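Local coordinates for protein pinoresinol-lariciresinol reductase (Thuja plicata, PDB 1QYD) that reduces pinoresinol to lariciresinol and lariciresinol on to secoisolariciresinol, drawing hydride from NADPH in the plant pathway to lignans, at residues A[168-173]-A[180-185]; A[249-254]-A[276-281]; A[11-16]-A[34-39]. One frame throughout, in Å; residues are numbered along the deposited sequence.

Overall arrangement
From the N terminus, contact 3 comes first: it closes the step from strand 7-10 through helix 17-26 to strand 31-34, the opening beta-alpha-beta unit of the Rossmann domain, by joining the loops that follow the two strands. Contact 1 closes a far shorter loop, with six residues between its segments, bringing the loop after helix 161-164 onto strand 181-182. Contact 2 then closes a loop of 21 residues, mostly helical, joining the start of helix 252-258 to the loop after helix 272-275. The three follow in series, none enclosing or crossing another. Contacts 1 and 2 touch, Tyr-185 packing on Ile-249 and Ala-169 on Phe-276, whereas contact 3 sits about 31 Å from contact 1 and 34 Å from contact 2, centre to centre.

Contact 1 of 3, residues A[168-173]-A[180-185]; sequences LAQLDG and DKVLIY
Residues 168-171 run at 79° to residues 181-185, and the two backbones come nearest where the CA atoms of Gln-170 and Leu-183 stand 6.6 Å apart. This is a loop packed on the short, weakly bonded strand 181-182 and the loop that follows it, beyond the Rossmann sheet, with a type I beta turn from Gln-170 to Gly-173 turning the first segment back. Tyr-185 makes the main polar link: its OH donates to the carbonyl O of Ala-169 at 2.9 Å, and that oxygen lies at the ring edge, in plane. With CG beside the backbone N and anti to the carbonyl carbon (chi1 -57°), the ring is carried toward the loop, where Leu-171 also meets it through CD2, 4.0 Å from Tyr-185 CE2. A phenylalanine at Tyr-185 would probably leave the Ala-169 carbonyl without this donor and the ring less firmly tied to the loop. Leu-171 turns its other methyl, CD1, to CD2 of Leu-183 at 3.9 Å, so one leucine spans both partners. Gln-170 bends at chi2 (103°) and brings its amide against Val-182 and the backbone N of Leu-183; its OE1 accepts only a weak bond from Leu-183 N. Behind them, helix 229-241 backs the contact: Gln-229 takes the backbone N of Tyr-185, and Val-232 and Trp-236 pack on Leu-168. CD2 of Leu-168 itself rests 3.9 Å from CG1 of Val-182.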
ATOM      1  N   LEU A 168     -11.265 -24.283 -10.410  1.00 24.29           N
ATOM      2  CA  LEU A 168     -11.512 -24.281 -11.866  1.00 24.23           C
ATOM      3  C   LEU A 168     -11.571 -22.848 -12.424  1.00 22.48           C
ATOM      4  O   LEU A 168     -11.878 -22.607 -13.589  1.00 27.44           O
ATOM      5  CB  LEU A 168     -12.811 -25.049 -12.195  1.00 17.86           C
ATOM      6  CG  LEU A 168     -12.763 -26.284 -13.102  1.00 15.97           C
ATOM      7  CD1 LEU A 168     -11.534 -27.106 -12.866  1.00  7.25           C
ATOM      8  CD2 LEU A 168     -14.000 -27.132 -12.829  1.00 11.46           C
ATOM      9  N   ALA A 169     -11.120 -21.935 -11.540  1.00 19.07           N
ATOM     10  CA  ALA A 169     -10.963 -20.491 -11.619  1.00 15.74           C
ATOM     11  C   ALA A 169     -12.195 -19.647 -11.280  1.00 18.03           C
ATOM     12  O   ALA A 169     -12.408 -18.539 -11.797  1.00 14.90           O
ATOM     13  CB  ALA A 169     -10.453 -20.137 -13.012  1.00 15.74           C
ATOM     14  N   GLN A 170     -12.993 -20.121 -10.305  1.00 19.07           N
ATOM     15  CA  GLN A 170     -14.242 -19.446 -10.011  1.00 18.85           C
ATOM     16  C   GLN A 170     -14.257 -18.388  -8.943  1.00 21.05           C
ATOM     17  O   GLN A 170     -13.712 -18.500  -7.842  1.00 28.05           O
ATOM     18  CB  GLN A 170     -15.286 -20.488  -9.702  1.00 19.24           C
ATOM     19  CG  GLN A 170     -16.173 -20.583 -10.953  1.00 25.32           C
ATOM     20  CD  GLN A 170     -15.958 -21.778 -11.865  1.00 17.61           C
ATOM     21  OE1 GLN A 170     -15.659 -21.685 -13.050  1.00 25.51           O
ATOM     22  NE2 GLN A 170     -16.162 -22.963 -11.337  1.00 21.82           N
ATOM     23  N   LEU A 171     -14.965 -17.350  -9.381  1.00 23.03           N
ATOM     24  CA  LEU A 171     -15.182 -16.070  -8.715  1.00 23.67           C
ATOM     25  C   LEU A 171     -15.656 -16.121  -7.284  1.00 24.18           C
ATOM     26  O   LEU A 171     -15.886 -15.055  -6.696  1.00 25.72           O
ATOM     27  CB  LEU A 171     -16.234 -15.192  -9.463  1.00 28.59           C
ATOM     28  CG  LEU A 171     -16.177 -14.711 -10.918  1.00 26.34           C
ATOM     29  CD1 LEU A 171     -17.291 -13.725 -11.172  1.00 24.25           C
ATOM     30  CD2 LEU A 171     -14.877 -14.002 -11.187  1.00 31.12           C
ATOM     31  N   ASP A 172     -15.867 -17.342  -6.764  1.00 25.84           N
ATOM     32  CA  ASP A 172     -16.432 -17.555  -5.439  1.00 29.93           C
ATOM     33  C   ASP A 172     -15.435 -17.911  -4.355  1.00 30.86           C
ATOM     34  O   ASP A 172     -15.744 -17.824  -3.159  1.00 33.55           O
ATOM     35  CB  ASP A 172     -17.540 -18.647  -5.493  1.00 23.49           C
ATOM     36  CG  ASP A 172     -17.211 -20.047  -5.980  1.00 24.59           C
ATOM     37  OD1 ASP A 172     -16.058 -20.403  -6.195  1.00 32.14           O
ATOM     38  OD2 ASP A 172     -18.144 -20.813  -6.151  1.00 30.60           O
ATOM     39  N   GLY A 173     -14.242 -18.309  -4.801  1.00 29.04           N
ATOM     40  CA  GLY A 173     -13.158 -18.572  -3.882  1.00 27.22           C
ATOM     41  C   GLY A 173     -13.163 -19.960  -3.303  1.00 26.81           C
ATOM     42  O   GLY A 173     -12.288 -20.250  -2.499  1.00 34.32           O
ATOM     43  N   ASP A 180     -22.495 -28.914 -10.951  1.00 50.67           N
ATOM     44  CA  ASP A 180     -23.532 -28.228 -11.738  1.00 46.98           C
ATOM     45  C   ASP A 180     -22.972 -27.138 -12.645  1.00 43.27           C
ATOM     46  O   ASP A 180     -22.863 -27.406 -13.836  1.00 47.26           O
ATOM     47  CB  ASP A 180     -24.650 -27.555 -10.870  1.00 49.80           C
ATOM     48  CG  ASP A 180     -25.601 -28.452 -10.074  1.00 50.34           C
ATOM     49  OD1 ASP A 180     -26.817 -28.314 -10.228  1.00 45.91           O
ATOM     50  OD2 ASP A 180     -25.125 -29.267  -9.279  1.00 52.59           O
ATOM     51  N   LYS A 181     -22.581 -25.940 -12.166  1.00 38.84           N
ATOM     52  CA  LYS A 181     -22.107 -24.835 -13.002  1.00 35.56           C
ATOM     53  C   LYS A 181     -20.611 -24.628 -13.018  1.00 35.71           C
ATOM     54  O   LYS A 181     -19.868 -25.209 -12.227  1.00 37.10           O
ATOM     55  CB  LYS A 181     -22.636 -23.493 -12.566  1.00 35.66           C
ATOM     56  CG  LYS A 181     -24.121 -23.282 -12.532  1.00 42.96           C
ATOM     57  CD  LYS A 181     -24.381 -22.376 -11.330  1.00 41.69           C
ATOM     58  CE  LYS A 181     -24.239 -23.169 -10.027  1.00 36.46           C
ATOM     59  NZ  LYS A 181     -24.513 -22.282  -8.916  1.00 38.52           N
ATOM     60  N   VAL A 182     -20.232 -23.742 -13.948  1.00 30.97           N
ATOM     61  CA  VAL A 182     -18.897 -23.196 -14.081  1.00 32.04           C
ATOM     62  C   VAL A 182     -19.070 -21.925 -14.875  1.00 28.73           C
ATOM     63  O   VAL A 182     -19.707 -21.924 -15.928  1.00 31.89           O
ATOM     64  CB  VAL A 182     -17.850 -24.058 -14.878  1.00 37.67           C
ATOM     65  CG1 VAL A 182     -17.121 -24.989 -13.917  1.00 39.31           C
ATOM     66  CG2 VAL A 182     -18.525 -24.845 -15.991  1.00 41.45           C
ATOM     67  N   LEU A 183     -18.541 -20.821 -14.349  1.00 25.64           N
ATOM     68  CA  LEU A 183     -18.550 -19.556 -15.063  1.00 24.36           C
ATOM     69  C   LEU A 183     -17.306 -19.566 -15.963  1.00 25.40           C
ATOM     70  O   LEU A 183     -16.222 -19.924 -15.486  1.00 20.36           O
ATOM     71  CB  LEU A 183     -18.517 -18.430 -14.026  1.00 23.35           C
ATOM     72  CG  LEU A 183     -19.073 -17.002 -14.312  1.00 29.55           C
ATOM     73  CD1 LEU A 183     -20.063 -16.599 -13.206  1.00 22.65           C
ATOM     74  CD2 LEU A 183     -17.962 -15.959 -14.278  1.00 24.43           C
ATOM     75  N   ILE A 184     -17.443 -19.307 -17.289  1.00 25.19           N
ATOM     76  CA  ILE A 184     -16.284 -19.223 -18.188  1.00 25.21           C
ATOM     77  C   ILE A 184     -16.085 -17.783 -18.655  1.00 26.70           C
ATOM     78  O   ILE A 184     -16.991 -16.968 -18.797  1.00 26.86           O
ATOM     79  CB  ILE A 184     -16.418 -20.161 -19.452  1.00 22.93           C
ATOM     80  CG1 ILE A 184     -16.495 -21.632 -19.068  1.00 19.57           C
ATOM     81  CG2 ILE A 184     -15.173 -20.022 -20.319  1.00 26.50           C
ATOM     82  CD1 ILE A 184     -16.217 -22.631 -20.216  1.00  9.51           C
ATOM     83  N   TYR A 185     -14.827 -17.433 -18.857  1.00 27.17           N
ATOM     84  CA  TYR A 185     -14.489 -16.081 -19.197  1.00 26.81           C
ATOM     85  C   TYR A 185     -14.352 -15.988 -20.699  1.00 26.33           C
ATOM     86  O   TYR A 185     -13.391 -16.402 -21.345  1.00 30.62           O
ATOM     87  CB  TYR A 185     -13.208 -15.732 -18.426  1.00 21.74           C
ATOM     88  CG  TYR A 185     -13.452 -15.934 -16.925  1.00 20.61           C
ATOM     89  CD1 TYR A 185     -12.821 -16.991 -16.252  1.00 20.31           C
ATOM     90  CD2 TYR A 185     -14.366 -15.118 -16.247  1.00 12.90           C
ATOM     91  CE1 TYR A 185     -13.122 -17.253 -14.917  1.00 13.79           C
ATOM     92  CE2 TYR A 185     -14.658 -15.358 -14.916  1.00  9.91           C
ATOM     93  CZ  TYR A 185     -14.045 -16.431 -14.268  1.00 16.17           C
ATOM     94  OH  TYR A 185     -14.430 -16.747 -12.981  1.00 18.05           O
TER

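Contact 2 of 3, residues A[249-254]-A[276-281]; sequences ISSQDF and FFRGDL
Phe-277 carries this contact, its ring reaching from the loop after helix 272-275 to the backbone that leads into helix 252-258. CG stands beside the backbone N and anti to the carbonyl carbon (chi1 -85°), which sends the far end of the ring to the peptides of 249-251. There CZ lies 3.8 Å from the carbonyl O of Ile-249, an oxygen at the ring edge and near its plane, and equally close to the carbonyl carbon of Ser-250. CE2 follows at 4.0 Å from the backbone N of Ser-251. That is the closer-packed part, and even here a ring meets main chain more than side chain. On its own side of the contact Phe-277 also meets the ring of Tyr-273, the planes at about 40°.

The other part is looser and partly open to solvent. Arg-278, bent at chi2 and chi3, folds its guanidinium back over CB of Phe-277, which lies 3.6 Å above the plane, toward the rim. Its NH1 comes only to 3.9 Å from Ser-251 OG, too long for a hydrogen bond, while NH2 is held by the carbonyl O of Tyr-273. The segments therefore share no hydrogen bond: van der Waals contact of one aromatic ring with the peptides joins them, and the arginine's charge is probably steadied by the carbonyl of Tyr-273 in helix 272-275 rather than by the serine.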
ATOM      1  N   ILE A 249     -18.919 -15.431 -19.713  1.00 36.75           N
ATOM      2  CA  ILE A 249     -19.054 -14.022 -19.346  1.00 32.89           C
ATOM      3  C   ILE A 249     -18.045 -13.135 -20.077  1.00 31.55           C
ATOM      4  O   ILE A 249     -17.060 -13.677 -20.545  1.00 27.76           O
ATOM      5  CB  ILE A 249     -18.922 -13.975 -17.810  1.00 29.99           C
ATOM      6  CG1 ILE A 249     -19.641 -12.739 -17.355  1.00 31.19           C
ATOM      7  CG2 ILE A 249     -17.473 -13.972 -17.339  1.00 36.44           C
ATOM      8  CD1 ILE A 249     -19.913 -12.690 -15.842  1.00 41.12           C
ATOM      9  N   SER A 250     -18.158 -11.799 -20.176  1.00 32.89           N
ATOM     10  CA  SER A 250     -17.287 -10.965 -21.023  1.00 35.55           C
ATOM     11  C   SER A 250     -16.656  -9.704 -20.413  1.00 41.15           C
ATOM     12  O   SER A 250     -16.857  -9.447 -19.228  1.00 40.58           O
ATOM     13  CB  SER A 250     -18.090 -10.568 -22.253  1.00 34.89           C
ATOM     14  OG  SER A 250     -19.306  -9.913 -21.894  1.00 34.42           O
ATOM     15  N   SER A 251     -15.921  -8.879 -21.184  1.00 42.25           N
ATOM     16  CA  SER A 251     -15.226  -7.700 -20.684  1.00 45.51           C
ATOM     17  C   SER A 251     -15.964  -6.544 -19.987  1.00 52.22           C
ATOM     18  O   SER A 251     -15.924  -6.508 -18.749  1.00 58.11           O
ATOM     19  CB  SER A 251     -14.388  -7.088 -21.827  1.00 45.17           C
ATOM     20  OG  SER A 251     -13.263  -7.858 -22.251  1.00 37.23           O
ATOM     21  N   GLN A 252     -16.669  -5.629 -20.701  1.00 53.59           N
ATOM     22  CA  GLN A 252     -17.233  -4.335 -20.228  1.00 53.35           C
ATOM     23  C   GLN A 252     -17.837  -3.948 -18.846  1.00 53.51           C
ATOM     24  O   GLN A 252     -17.157  -3.371 -17.959  1.00 56.17           O
ATOM     25  CB  GLN A 252     -18.251  -3.906 -21.315  1.00 52.63           C
ATOM     26  CG  GLN A 252     -19.373  -4.893 -21.634  1.00 51.59           C
ATOM     27  CD  GLN A 252     -20.384  -4.466 -22.692  1.00 49.55           C
ATOM     28  OE1 GLN A 252     -20.907  -3.348 -22.713  1.00 45.91           O
ATOM     29  NE2 GLN A 252     -20.681  -5.407 -23.589  1.00 49.79           N
ATOM     30  N   ASP A 253     -19.139  -4.195 -18.611  1.00 52.59           N
ATOM     31  CA  ASP A 253     -19.802  -3.839 -17.349  1.00 50.35           C
ATOM     32  C   ASP A 253     -19.462  -4.765 -16.165  1.00 49.29           C
ATOM     33  O   ASP A 253     -19.956  -4.605 -15.052  1.00 48.30           O
ATOM     34  CB  ASP A 253     -21.338  -3.806 -17.603  1.00 49.77           C
ATOM     35  CG  ASP A 253     -21.870  -2.594 -18.385  1.00 46.18           C
ATOM     36  OD1 ASP A 253     -21.334  -2.298 -19.454  1.00 46.63           O
ATOM     37  OD2 ASP A 253     -22.821  -1.947 -17.932  1.00 37.23           O
ATOM     38  N   PHE A 254     -18.569  -5.723 -16.463  1.00 47.04           N
ATOM     39  CA  PHE A 254     -18.054  -6.845 -15.667  1.00 44.73           C
ATOM     40  C   PHE A 254     -16.777  -6.330 -15.046  1.00 44.66           C
ATOM     41  O   PHE A 254     -16.470  -6.530 -13.871  1.00 46.04           O
ATOM     42  CB  PHE A 254     -17.830  -8.030 -16.626  1.00 39.80           C
ATOM     43  CG  PHE A 254     -19.034  -8.142 -17.581  1.00 41.35           C
ATOM     44  CD1 PHE A 254     -19.024  -7.485 -18.825  1.00 36.24           C
ATOM     45  CD2 PHE A 254     -20.191  -8.827 -17.188  1.00 37.54           C
ATOM     46  CE1 PHE A 254     -20.150  -7.512 -19.642  1.00 38.51           C
ATOM     47  CE2 PHE A 254     -21.312  -8.846 -18.022  1.00 35.13           C
ATOM     48  CZ  PHE A 254     -21.297  -8.190 -19.247  1.00 35.95           C
ATOM     49  N   PHE A 276      -7.265 -14.782 -18.174  1.00 24.58           N
ATOM     50  CA  PHE A 276      -8.248 -15.328 -19.112  1.00 25.33           C
ATOM     51  C   PHE A 276      -9.052 -14.254 -19.871  1.00 28.69           C
ATOM     52  O   PHE A 276     -10.286 -14.263 -19.797  1.00 33.70           O
ATOM     53  CB  PHE A 276      -9.251 -16.275 -18.352  1.00 18.77           C
ATOM     54  CG  PHE A 276      -8.707 -17.318 -17.363  1.00  7.80           C
ATOM     55  CD1 PHE A 276      -8.135 -18.494 -17.822  1.00  3.19           C
ATOM     56  CD2 PHE A 276      -8.787 -17.082 -15.979  1.00 12.36           C
ATOM     57  CE1 PHE A 276      -7.645 -19.431 -16.908  1.00  2.00           C
ATOM     58  CE2 PHE A 276      -8.295 -18.018 -15.060  1.00  4.60           C
ATOM     59  CZ  PHE A 276      -7.724 -19.199 -15.527  1.00 12.44           C
ATOM     60  N   PHE A 277      -8.395 -13.306 -20.582  1.00 27.63           N
ATOM     61  CA  PHE A 277      -9.001 -12.279 -21.441  1.00 23.66           C
ATOM     62  C   PHE A 277      -8.001 -11.537 -22.318  1.00 26.72           C
ATOM     63  O   PHE A 277      -8.267 -11.352 -23.515  1.00 30.29           O
ATOM     64  CB  PHE A 277      -9.707 -11.160 -20.708  1.00 18.24           C
ATOM     65  CG  PHE A 277     -11.140 -11.441 -20.323  1.00 19.65           C
ATOM     66  CD1 PHE A 277     -11.499 -11.436 -18.964  1.00 16.41           C
ATOM     67  CD2 PHE A 277     -12.089 -11.726 -21.314  1.00 19.96           C
ATOM     68  CE1 PHE A 277     -12.806 -11.723 -18.593  1.00 11.45           C
ATOM     69  CE2 PHE A 277     -13.399 -12.009 -20.926  1.00 17.50           C
ATOM     70  CZ  PHE A 277     -13.755 -12.010 -19.572  1.00 19.70           C
ATOM     71  N   ARG A 278      -6.925 -10.993 -21.694  1.00 25.43           N
ATOM     72  CA  ARG A 278      -5.813 -10.323 -22.371  1.00 22.82           C
ATOM     73  C   ARG A 278      -4.660 -11.321 -22.477  1.00 23.02           C
ATOM     74  O   ARG A 278      -3.639 -11.080 -23.129  1.00 25.54           O
ATOM     75  CB  ARG A 278      -5.334  -9.068 -21.600  1.00 26.63           C
ATOM     76  CG  ARG A 278      -5.879  -7.687 -22.034  1.00 26.44           C
ATOM     77  CD  ARG A 278      -7.418  -7.495 -21.950  1.00 29.45           C
ATOM     78  NE  ARG A 278      -7.956  -7.755 -20.616  1.00 30.59           N
ATOM     79  CZ  ARG A 278      -9.116  -7.296 -20.104  1.00 31.42           C
ATOM     80  NH1 ARG A 278      -9.968  -6.510 -20.778  1.00 19.06           N
ATOM     81  NH2 ARG A 278      -9.413  -7.646 -18.844  1.00 35.57           N
ATOM     82  N   GLY A 279      -4.820 -12.474 -21.818  1.00 16.86           N
ATOM     83  CA  GLY A 279      -3.926 -13.614 -21.940  1.00 15.18           C
ATOM     84  C   GLY A 279      -2.463 -13.457 -21.587  1.00 15.36           C
ATOM     85  O   GLY A 279      -1.658 -14.137 -22.209  1.00 13.70           O
ATOM     86  N   ASP A 280      -2.095 -12.649 -20.583  1.00 15.64           N
ATOM     87  CA  ASP A 280      -0.706 -12.486 -20.146  1.00 14.61           C
ATOM     88  C   ASP A 280       0.067 -13.696 -19.597  1.00 12.17           C
ATOM     89  O   ASP A 280       1.069 -13.518 -18.895  1.00 20.59           O
ATOM     90  CB  ASP A 280      -0.645 -11.374 -19.103  1.00 16.19           C
ATOM     91  CG  ASP A 280      -1.103 -10.027 -19.613  1.00 23.17           C
ATOM     92  OD1 ASP A 280      -1.746  -9.294 -18.853  1.00 25.96           O
ATOM     93  OD2 ASP A 280      -0.794  -9.716 -20.762  1.00 25.14           O
ATOM     94  N   LEU A 281      -0.303 -14.942 -19.885  1.00  2.22           N
ATOM     95  CA  LEU A 281       0.508 -16.049 -19.423  1.00  5.00           C
ATOM     96  C   LEU A 281       1.373 -16.673 -20.513  1.00  6.30           C
ATOM     97  O   LEU A 281       2.516 -17.092 -20.291  1.00  6.81           O
ATOM     98  CB  LEU A 281      -0.428 -17.090 -18.783  1.00  4.72           C
ATOM     99  CG  LEU A 281      -0.569 -16.914 -17.255  1.00  6.44           C
ATOM    100  CD1 LEU A 281      -1.488 -15.787 -16.943  1.00  6.74           C
ATOM    101  CD2 LEU A 281      -1.198 -18.102 -16.624  1.00  3.45           C
TER

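Contact 3 of 3, residues A[11-16]-A[34-39]; sequences GGTGYI and LFRPEV
This is a polar contact between two loops at the nucleotide-binding end of the Rossmann fold: the glycine-rich turn after strand 7-10 meets the loop after the neighbouring parallel strand, 31-34. Gly-12 and Gly-14 belong to the GxGxxG signature of such folds, and a type I beta turn from Gly-11 to Gly-14, closed by Gly-14 N on Gly-11 O at 2.9 Å, shapes the loop. From the other loop comes Arg-36. Its side chain, bent at chi2 (65°) and extended at chi3 (158°), brings the guanidinium over the turn, where NH2 gives a weak bond to Gly-11 O, 3.1 Å away. That carbonyl therefore has two donors, the Gly-14 amide and the arginine. Thr-13 OG1 sits over one face of the guanidinium, 3.1 Å from CZ, and meets NH1 and NH2 at angles too poor for hydrogen bonds; Gly-11 N lies over the opposite face, 3.7 Å above the plane. A water links Leu-34, the end of strand 31-34, with Gly-11 at the start of the turn, donating to Leu-34 O at 2.6 Å and weakly accepting from Gly-11 N. Lys-45 of helix 43-53 packs on both Thr-13 and Arg-36. The glycine loop, Arg-36 and Lys-45 are all inferred to bind NADP(+), and a basic side chain just beyond the second strand with another on helix 43-53 is consistent with recognition of the 2'-phosphate that distinguishes NADPH from NADH. The arginine's one hydrogen bond to the turn is weak, so the contact rests largely on its guanidinium lying between Thr-13 OG1 and Gly-11 N, a positive group probably placed to meet the cofactor phosphate.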
ATOM      1  N   GLY A  11      10.301 -15.855   4.091  1.00  8.90           N
ATOM      2  CA  GLY A  11       8.962 -16.022   3.534  1.00  8.60           C
ATOM      3  C   GLY A  11       8.429 -17.476   3.597  1.00 10.90           C
ATOM      4  O   GLY A  11       7.226 -17.736   3.524  1.00 12.47           O
ATOM      5  N   GLY A  12       9.329 -18.441   3.804  1.00  9.10           N
ATOM      6  CA  GLY A  12       9.143 -19.903   3.855  1.00  3.64           C
ATOM      7  C   GLY A  12       8.158 -20.544   4.820  1.00  7.51           C
ATOM      8  O   GLY A  12       8.131 -21.783   4.888  1.00  5.71           O
ATOM      9  N   THR A  13       7.372 -19.798   5.605  1.00  8.90           N
ATOM     10  CA  THR A  13       6.260 -20.501   6.242  1.00 11.97           C
ATOM     11  C   THR A  13       5.058 -20.333   5.322  1.00 17.40           C
ATOM     12  O   THR A  13       4.086 -21.061   5.465  1.00 28.60           O
ATOM     13  CB  THR A  13       5.912 -19.951   7.664  1.00  9.56           C
ATOM     14  OG1 THR A  13       5.776 -18.534   7.604  1.00 15.32           O
ATOM     15  CG2 THR A  13       6.971 -20.362   8.673  1.00  2.00           C
ATOM     16  N   GLY A  14       5.089 -19.456   4.304  1.00 16.79           N
ATOM     17  CA  GLY A  14       3.972 -19.187   3.408  1.00 14.93           C
ATOM     18  C   GLY A  14       3.640 -20.340   2.479  1.00 16.13           C
ATOM     19  O   GLY A  14       4.214 -21.426   2.563  1.00 14.86           O
ATOM     20  N   TYR A  15       2.707 -20.075   1.546  1.00 18.93           N
ATOM     21  CA  TYR A  15       2.138 -21.085   0.644  1.00 13.01           C
ATOM     22  C   TYR A  15       3.116 -21.626  -0.356  1.00 10.44           C
ATOM     23  O   TYR A  15       3.362 -22.823  -0.225  1.00  9.18           O
ATOM     24  CB  TYR A  15       0.913 -20.555  -0.120  1.00 12.48           C
ATOM     25  CG  TYR A  15       0.524 -19.089   0.150  1.00 30.99           C
ATOM     26  CD1 TYR A  15       1.178 -17.987  -0.464  1.00 30.31           C
ATOM     27  CD2 TYR A  15      -0.598 -18.851   0.962  1.00 38.47           C
ATOM     28  CE1 TYR A  15       0.691 -16.685  -0.281  1.00 27.56           C
ATOM     29  CE2 TYR A  15      -1.081 -17.553   1.149  1.00 35.75           C
ATOM     30  CZ  TYR A  15      -0.443 -16.487   0.524  1.00 36.05           C
ATOM     31  OH  TYR A  15      -1.029 -15.246   0.686  1.00 39.47           O
ATOM     32  N   ILE A  16       3.705 -20.880  -1.326  1.00 12.05           N
ATOM     33  CA  ILE A  16       4.725 -21.485  -2.197  1.00  5.91           C
ATOM     34  C   ILE A  16       6.074 -21.690  -1.476  1.00  8.26           C
ATOM     35  O   ILE A  16       6.805 -22.638  -1.782  1.00  6.95           O
ATOM     36  CB  ILE A  16       4.874 -20.605  -3.464  1.00  4.82           C
ATOM     37  CG1 ILE A  16       5.776 -21.286  -4.505  1.00  9.40           C
ATOM     38  CG2 ILE A  16       5.486 -19.266  -3.103  1.00 10.88           C
ATOM     39  CD1 ILE A  16       5.255 -22.622  -5.096  1.00  5.90           C
ATOM     40  N   LEU A  34      14.821 -18.220   7.502  1.00 15.61           N
ATOM     41  CA  LEU A  34      14.593 -17.034   8.292  1.00 17.46           C
ATOM     42  C   LEU A  34      13.106 -16.891   8.484  1.00 19.90           C
ATOM     43  O   LEU A  34      12.290 -16.994   7.558  1.00 22.30           O
ATOM     44  CB  LEU A  34      15.110 -15.789   7.600  1.00 16.40           C
ATOM     45  CG  LEU A  34      15.328 -14.536   8.445  1.00 15.33           C
ATOM     46  CD1 LEU A  34      16.553 -13.888   7.859  1.00 15.80           C
ATOM     47  CD2 LEU A  34      14.134 -13.589   8.478  1.00  4.78           C
ATOM     48  N   PHE A  35      12.842 -16.747   9.778  1.00 20.95           N
ATOM     49  CA  PHE A  35      11.516 -16.402  10.201  1.00 23.62           C
ATOM     50  C   PHE A  35      11.524 -15.266  11.192  1.00 25.05           C
ATOM     51  O   PHE A  35      12.349 -15.121  12.092  1.00 26.71           O
ATOM     52  CB  PHE A  35      10.822 -17.602  10.805  1.00 26.65           C
ATOM     53  CG  PHE A  35      11.279 -18.061  12.171  1.00 24.60           C
ATOM     54  CD1 PHE A  35      10.601 -17.607  13.314  1.00 26.60           C
ATOM     55  CD2 PHE A  35      12.317 -18.977  12.281  1.00 28.49           C
ATOM     56  CE1 PHE A  35      10.960 -18.072  14.576  1.00 22.95           C
ATOM     57  CE2 PHE A  35      12.664 -19.437  13.554  1.00 34.07           C
ATOM     58  CZ  PHE A  35      11.991 -18.989  14.695  1.00 29.91           C
ATOM     59  N   ARG A  36      10.461 -14.523  10.973  1.00 25.43           N
ATOM     60  CA  ARG A  36      10.066 -13.303  11.635  1.00 31.67           C
ATOM     61  C   ARG A  36       9.821 -13.491  13.139  1.00 34.90           C
ATOM     62  O   ARG A  36      10.166 -14.521  13.708  1.00 36.41           O
ATOM     63  CB  ARG A  36       8.793 -12.796  10.922  1.00 41.33           C
ATOM     64  CG  ARG A  36       8.450 -13.146   9.429  1.00 51.50           C
ATOM     65  CD  ARG A  36       8.153 -14.639   9.076  1.00 53.78           C
ATOM     66  NE  ARG A  36       7.376 -14.861   7.854  1.00 52.70           N
ATOM     67  CZ  ARG A  36       7.465 -15.964   7.084  1.00 50.29           C
ATOM     68  NH1 ARG A  36       8.302 -16.967   7.364  1.00 46.27           N
ATOM     69  NH2 ARG A  36       6.641 -16.100   6.038  1.00 50.71           N
ATOM     70  N   PRO A  37       9.285 -12.521  13.878  1.00 38.51           N
ATOM     71  CA  PRO A  37       8.320 -12.783  14.936  1.00 39.33           C
ATOM     72  C   PRO A  37       6.830 -12.724  14.564  1.00 42.62           C
ATOM     73  O   PRO A  37       6.232 -11.694  14.239  1.00 41.51           O
ATOM     74  CB  PRO A  37       8.697 -11.794  16.004  1.00 39.07           C
ATOM     75  CG  PRO A  37       9.118 -10.591  15.199  1.00 44.82           C
ATOM     76  CD  PRO A  37       9.929 -11.226  14.078  1.00 41.98           C
ATOM     77  N   GLU A  38       6.309 -13.959  14.549  1.00 47.63           N
ATOM     78  CA  GLU A  38       4.908 -14.388  14.432  1.00 41.89           C
ATOM     79  C   GLU A  38       4.852 -15.900  14.687  1.00 37.21           C
ATOM     80  O   GLU A  38       4.442 -16.789  13.945  1.00 25.06           O
ATOM     81  CB  GLU A  38       4.310 -14.084  13.063  1.00 44.49           C
ATOM     82  CG  GLU A  38       3.090 -13.160  13.200  1.00 52.88           C
ATOM     83  CD  GLU A  38       1.784 -13.758  13.739  1.00 60.51           C
ATOM     84  OE1 GLU A  38       1.199 -14.613  13.066  1.00 64.25           O
ATOM     85  OE2 GLU A  38       1.327 -13.341  14.809  1.00 61.71           O
ATOM     86  N   VAL A  39       5.485 -16.091  15.835  1.00 35.00           N
ATOM     87  CA  VAL A  39       5.439 -17.293  16.622  1.00 38.73           C
ATOM     88  C   VAL A  39       4.313 -16.970  17.626  1.00 41.12           C
ATOM     89  O   VAL A  39       3.838 -17.846  18.344  1.00 44.22           O
ATOM     90  CB  VAL A  39       6.812 -17.521  17.340  1.00 38.19           C
ATOM     91  CG1 VAL A  39       7.914 -17.445  16.299  1.00 41.74           C
ATOM     92  CG2 VAL A  39       7.134 -16.453  18.373  1.00 36.89           C
TER
HETATM   93  O   HOH W   1      10.764 -14.866   7.293  1.00 13.17           O